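Side-chain contacts in response regulator receiver (Brucella melitensis biovar Abortus, PDB 4G97), which probably relays a phosphorylation signal in the general stress response, its receiver domain controlling a sigma-factor-like region that would sequester an anti-sigma factor: residues Arg16-Leu21 with Ala30-Ala35; Pro149-Asp154 with Lys239-Asp244. One frame throughout, in Å; residues are numbered along the deposited sequence.

Contact 1 of 2, residues Arg16-Leu21 with Ala30-Ala35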
loop_
_atom_site.group_PDB
_atom_site.type_symbol
_atom_site.label_atom_id
_atom_site.label_comp_id
_atom_site.label_asym_id
_atom_site.label_seq_id
_atom_site.Cartn_x
_atom_site.Cartn_y
_atom_site.Cartn_z
ATOM N N ARG A 16 6.839 -2.449 -1.303
ATOM C CA ARG A 16 5.399 -2.180 -1.281
ATOM C C ARG A 16 4.860 -2.417 0.144
ATOM O O ARG A 16 4.206 -1.533 0.730
ATOM C CB ARG A 16 4.647 -3.065 -2.289
ATOM C CG ARG A 16 3.118 -2.833 -2.235
ATOM C CD ARG A 16 2.335 -3.773 -3.134
ATOM N NE ARG A 16 2.643 -5.171 -2.819
ATOM C CZ ARG A 16 2.454 -6.195 -3.638
ATOM N NH1 ARG A 16 1.907 -6.007 -4.829
ATOM N NH2 ARG A 16 2.809 -7.416 -3.272
ATOM N N PHE A 17 5.205 -3.589 0.714
ATOM C CA PHE A 17 4.826 -3.970 2.066
ATOM C C PHE A 17 5.380 -2.956 3.091
ATOM O O PHE A 17 4.618 -2.460 3.917
ATOM C CB PHE A 17 5.338 -5.386 2.361
ATOM C CG PHE A 17 5.101 -5.876 3.770
ATOM C CD1 PHE A 17 3.806 -6.100 4.241
ATOM C CD2 PHE A 17 6.172 -6.160 4.615
ATOM C CE1 PHE A 17 3.591 -6.552 5.544
ATOM C CE2 PHE A 17 5.950 -6.635 5.911
ATOM C CZ PHE A 17 4.660 -6.814 6.368
ATOM N N SER A 18 6.688 -2.610 2.992
ATOM C CA SER A 18 7.355 -1.682 3.908
ATOM C C SER A 18 6.716 -0.283 3.892
ATOM O O SER A 18 6.496 0.277 4.954
ATOM C CB SER A 18 8.834 -1.595 3.586
ATOM O OG SER A 18 9.532 -0.982 4.658
ATOM N N ARG A 19 6.402 0.258 2.689
ATOM C CA ARG A 19 5.733 1.548 2.527
ATOM C C ARG A 19 4.327 1.512 3.126
ATOM O O ARG A 19 3.962 2.449 3.833
ATOM C CB ARG A 19 5.675 1.945 1.050
ATOM C CG ARG A 19 7.054 2.189 0.424
ATOM C CD ARG A 19 6.907 2.452 -1.048
ATOM N NE ARG A 19 8.188 2.357 -1.744
ATOM C CZ ARG A 19 8.355 2.555 -3.045
ATOM N NH1 ARG A 19 7.324 2.888 -3.814
ATOM N NH2 ARG A 19 9.552 2.418 -3.592
ATOM N N ALA A 20 3.536 0.437 2.871
ATOM C CA ALA A 20 2.167 0.292 3.427
ATOM C C ALA A 20 2.203 0.239 4.950
ATOM O O ALA A 20 1.318 0.764 5.621
ATOM C CB ALA A 20 1.522 -0.975 2.904
ATOM N N LEU A 21 3.266 -0.368 5.485
ATOM C CA LEU A 21 3.509 -0.557 6.900
ATOM C C LEU A 21 3.941 0.707 7.627
ATOM O O LEU A 21 3.552 0.886 8.763
ATOM C CB LEU A 21 4.581 -1.638 7.046
ATOM C CG LEU A 21 4.451 -2.565 8.227
ATOM C CD1 LEU A 21 3.237 -3.493 8.065
ATOM C CD2 LEU A 21 5.732 -3.390 8.381
ATOM N N ALA A 30 13.814 2.957 3.195
ATOM C CA ALA A 30 14.944 2.960 4.129
ATOM C C ALA A 30 15.020 1.697 4.975
ATOM O O ALA A 30 16.121 1.176 5.173
ATOM C CB ALA A 30 14.900 4.193 5.016
ATOM N N TYR A 31 13.864 1.174 5.437
ATOM C CA TYR A 31 13.798 -0.067 6.215
ATOM C C TYR A 31 14.182 -1.250 5.334
ATOM O O TYR A 31 14.770 -2.213 5.835
ATOM C CB TYR A 31 12.384 -0.302 6.771
ATOM C CG TYR A 31 12.118 0.291 8.138
ATOM C CD1 TYR A 31 11.195 1.318 8.305
ATOM C CD2 TYR A 31 12.723 -0.233 9.280
ATOM C CE1 TYR A 31 10.928 1.858 9.567
ATOM C CE2 TYR A 31 12.458 0.291 10.549
ATOM C CZ TYR A 31 11.556 1.335 10.687
ATOM O OH TYR A 31 11.289 1.854 11.932
ATOM N N VAL A 32 13.852 -1.195 4.023
ATOM C CA VAL A 32 14.214 -2.290 3.106
ATOM C C VAL A 32 15.715 -2.249 2.849
ATOM O O VAL A 32 16.366 -3.289 2.955
ATOM C CB VAL A 32 13.384 -2.332 1.796
ATOM C CG1 VAL A 32 13.979 -3.331 0.794
ATOM C CG2 VAL A 32 11.933 -2.700 2.105
ATOM N N ALA A 33 16.256 -1.037 2.572
ATOM C CA ALA A 33 17.680 -0.805 2.318
ATOM C C ALA A 33 18.539 -1.248 3.506
ATOM O O ALA A 33 19.567 -1.906 3.294
ATOM C CB ALA A 33 17.934 0.653 1.977
ATOM N N ALA A 34 18.083 -0.955 4.750
ATOM C CA ALA A 34 18.774 -1.349 5.994
ATOM C C ALA A 34 18.805 -2.859 6.172
ATOM O O ALA A 34 19.833 -3.393 6.581
ATOM C CB ALA A 34 18.134 -0.694 7.212
ATOM N N ALA A 35 17.705 -3.557 5.859
ATOM C CA ALA A 35 17.669 -5.011 6.003
ATOM C C ALA A 35 18.559 -5.671 4.950
ATOM O O ALA A 35 19.192 -6.691 5.234
ATOM C CB ALA A 35 16.244 -5.523 5.899
#
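Ser18, on helix 11-22, faces Tyr31 and Val32 on helix 25-41, and these three side chains make up the whole contact. CB of Ser18 rests against the CG2 methyl of Val32 at 3.6 Å. Its OG reaches farther over, ending 3.6 Å from CB of Tyr31 and 3.9 Å from CG2 of Val32, so the hydroxyl sits between CB of Tyr31 and a methyl of Val32. The rotation about the first bond of Ser18 (chi1 -165°) sets OG opposite its own N, and the hydroxyl bonds to the carbonyl O of Gly28 near the start of the second helix, which satisfies a buried polar atom. Val32 turns CG2 to the serine because CG1 lies opposite the backbone N (chi1 170°); its side chain also touches Leu11, Leu14 and Arg15 on the first helix. Tyr31 meets Ser18 through CB alone, and its side chain also touches Thr22. The small Ser18 side chain lets the backbones come close, with CA of Ser18 6.9 Å from CA of Val32. Phe60 of helix 52-64 lies against both Ser18 and Tyr31, adding a third helix to the packing. Two consecutive helices joined by a short turn, with a serine where these segments come nearest, form a helical hairpin within the helical sigma2-like part of PhyR.

Contact 2 of 2, residues Pro149-Asp154 with Lys239-Asp244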
loop_
_atom_site.group_PDB
_atom_site.type_symbol
_atom_site.label_atom_id
_atom_site.label_comp_id
_atom_site.label_asym_id
_atom_site.label_seq_id
_atom_site.Cartn_x
_atom_site.Cartn_y
_atom_site.Cartn_z
ATOM N N PRO A 149 -13.945 1.853 -17.714
ATOM C CA PRO A 149 -15.209 1.848 -16.968
ATOM C C PRO A 149 -15.428 0.714 -15.981
ATOM O O PRO A 149 -15.827 0.986 -14.844
ATOM C CB PRO A 149 -16.260 1.957 -18.068
ATOM C CG PRO A 149 -15.557 2.732 -19.148
ATOM C CD PRO A 149 -14.185 2.146 -19.146
ATOM N N LEU A 150 -15.099 -0.531 -16.363
ATOM C CA LEU A 150 -15.272 -1.665 -15.458
ATOM C C LEU A 150 -14.351 -1.589 -14.236
ATOM O O LEU A 150 -14.786 -1.930 -13.140
ATOM C CB LEU A 150 -15.160 -3.007 -16.214
ATOM C CG LEU A 150 -15.355 -4.301 -15.428
ATOM C CD1 LEU A 150 -16.770 -4.418 -14.897
ATOM C CD2 LEU A 150 -15.051 -5.505 -16.309
ATOM N N ILE A 151 -13.099 -1.115 -14.413
ATOM C CA ILE A 151 -12.164 -0.947 -13.284
ATOM C C ILE A 151 -12.712 0.174 -12.370
ATOM O O ILE A 151 -12.809 -0.036 -11.169
ATOM C CB ILE A 151 -10.696 -0.683 -13.740
ATOM C CG1 ILE A 151 -10.182 -1.851 -14.619
ATOM C CG2 ILE A 151 -9.764 -0.473 -12.508
ATOM C CD1 ILE A 151 -8.871 -1.561 -15.453
ATOM N N ALA A 152 -13.126 1.321 -12.964
ATOM C CA ALA A 152 -13.695 2.491 -12.258
ATOM C C ALA A 152 -14.904 2.089 -11.389
ATOM O O ALA A 152 -14.959 2.472 -10.218
ATOM C CB ALA A 152 -14.095 3.565 -13.265
ATOM N N MET A 153 -15.817 1.243 -11.937
ATOM C CA MET A 153 -16.997 0.760 -11.209
ATOM C C MET A 153 -16.647 -0.222 -10.121
ATOM O O MET A 153 -17.288 -0.199 -9.073
ATOM C CB MET A 153 -18.067 0.158 -12.146
ATOM C CG MET A 153 -18.694 1.152 -13.099
ATOM S SD MET A 153 -19.290 2.676 -12.312
ATOM C CE MET A 153 -18.921 3.850 -13.602
ATOM N N ASP A 154 -15.637 -1.095 -10.344
ATOM C CA ASP A 154 -15.252 -2.067 -9.318
ATOM C C ASP A 154 -14.637 -1.403 -8.086
ATOM O O ASP A 154 -14.906 -1.842 -6.962
ATOM C CB ASP A 154 -14.363 -3.191 -9.885
ATOM C CG ASP A 154 -15.064 -4.150 -10.863
ATOM O OD1 ASP A 154 -16.336 -4.157 -10.906
ATOM O OD2 ASP A 154 -14.348 -4.893 -11.586
ATOM N N LYS A 239 -3.521 -3.661 -10.701
ATOM C CA LYS A 239 -4.728 -3.916 -11.474
ATOM C C LYS A 239 -4.467 -5.119 -12.405
ATOM O O LYS A 239 -3.402 -5.167 -13.013
ATOM C CB LYS A 239 -5.338 -2.684 -12.155
ATOM C CG LYS A 239 -4.540 -2.075 -13.271
ATOM C CD LYS A 239 -5.376 -1.090 -14.049
ATOM C CE LYS A 239 -4.521 -0.492 -15.129
ATOM N NZ LYS A 239 -5.309 0.392 -16.014
ATOM N N PRO A 240 -5.346 -6.151 -12.447
ATOM C CA PRO A 240 -6.610 -6.294 -11.698
ATOM C C PRO A 240 -6.271 -6.579 -10.238
ATOM O O PRO A 240 -5.165 -7.046 -9.953
ATOM C CB PRO A 240 -7.289 -7.484 -12.397
ATOM C CG PRO A 240 -6.148 -8.339 -12.840
ATOM C CD PRO A 240 -5.082 -7.349 -13.280
ATOM N N PHE A 241 -7.178 -6.266 -9.315
ATOM C CA PHE A 241 -6.901 -6.439 -7.885
ATOM C C PHE A 241 -7.887 -7.305 -7.226
ATOM O O PHE A 241 -9.039 -7.374 -7.656
ATOM C CB PHE A 241 -6.948 -5.063 -7.141
ATOM C CG PHE A 241 -8.117 -4.184 -7.562
ATOM C CD1 PHE A 241 -7.958 -3.210 -8.539
ATOM C CD2 PHE A 241 -9.381 -4.367 -7.015
ATOM C CE1 PHE A 241 -9.044 -2.439 -8.963
ATOM C CE2 PHE A 241 -10.462 -3.588 -7.429
ATOM C CZ PHE A 241 -10.293 -2.650 -8.419
ATOM N N ASN A 242 -7.458 -7.898 -6.113
ATOM C CA ASN A 242 -8.322 -8.541 -5.172
ATOM C C ASN A 242 -8.982 -7.304 -4.474
ATOM O O ASN A 242 -8.239 -6.442 -3.979
ATOM C CB ASN A 242 -7.491 -9.332 -4.140
ATOM C CG ASN A 242 -8.329 -10.004 -3.053
ATOM O OD1 ASN A 242 -9.441 -9.578 -2.720
ATOM N ND2 ASN A 242 -7.799 -11.050 -2.432
ATOM N N PRO A 243 -10.335 -7.185 -4.401
ATOM C CA PRO A 243 -10.929 -6.029 -3.687
ATOM C C PRO A 243 -10.411 -5.832 -2.248
ATOM O O PRO A 243 -10.400 -4.700 -1.778
ATOM C CB PRO A 243 -12.440 -6.306 -3.732
ATOM C CG PRO A 243 -12.562 -7.778 -4.082
ATOM C CD PRO A 243 -11.381 -8.085 -4.934
ATOM N N ASP A 244 -9.941 -6.913 -1.572
ATOM C CA ASP A 244 -9.327 -6.865 -0.241
ATOM C C ASP A 244 -8.000 -6.078 -0.227
ATOM O O ASP A 244 -7.650 -5.504 0.812
ATOM C CB ASP A 244 -9.096 -8.282 0.319
ATOM C CG ASP A 244 -10.333 -8.909 0.936
ATOM O OD1 ASP A 244 -11.432 -8.321 0.798
ATOM O OD2 ASP A 244 -10.198 -9.966 1.584
#
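In the receiver domain, the loop after the last strand of the parallel sheet, 236-238, faces helix 149-161, beside the predicted phosphoacceptor site. Ile151 is the main contributor from the helix, and its two branches serve different partners. The CD1 methyl meets the Lys239 chain at CD, 3.8 Å away, and lies 4.1 Å from NZ; the two side chains run at about a right angle to each other. Lys239 leaves its backbone with CG lodged between N and the carbonyl carbon (chi1 68°), then stays extended to the ammonium group, whose strongest partner is the carboxylate of Asp191, outside both segments. The isoleucine therefore packs on the aliphatic part of a lysine whose charged end is engaged by that aspartate. The other branch, CG2, comes to the edge of the Phe241 ring, near its plane, at 4.1 Å from CE1. One helical turn on, CB of Asp154 approaches CZ of the same ring at a longer 4.4 Å, and Ile155 adds a further contact from this helix. A cis peptide bond precedes Pro240, between the two residues that hold Ile151. Beyond the ring, Asn242 caps the helix that follows: its OD1 accepts from N of Asp244 at 2.9 Å, with the donor 46° out of the carbonyl plane. The lysine followed by a cis proline just after the fifth strand is a hallmark of CheY-like receivers, and the salt bridge from Lys239 to Asp191, the predicted site of phosphorylation, places this contact at the edge of the active site.

How the contacts relate
Contact 1 closes before contact 2 opens along the chain, and the two belong to different parts of PhyR: the sigma2-like helices and the receiver. Their centres lie 26 Å apart, on opposite sides of the centre of the chain, and their nearest atoms stay about 8 Å from each other, so they do not touch. Contact 1 is buried between helices, whereas contact 2 is at the surface, where Lys239 reaches Asp191. The two parts are nevertheless joined through segment 16-21 of contact 1: Arg19 pairs with Glu232, and Gln252, on the helix that begins within 239-244, bonds to the carbonyl of Ala20. This places the sigma-like region against the receiver, consistent with phosphorylation affecting their association.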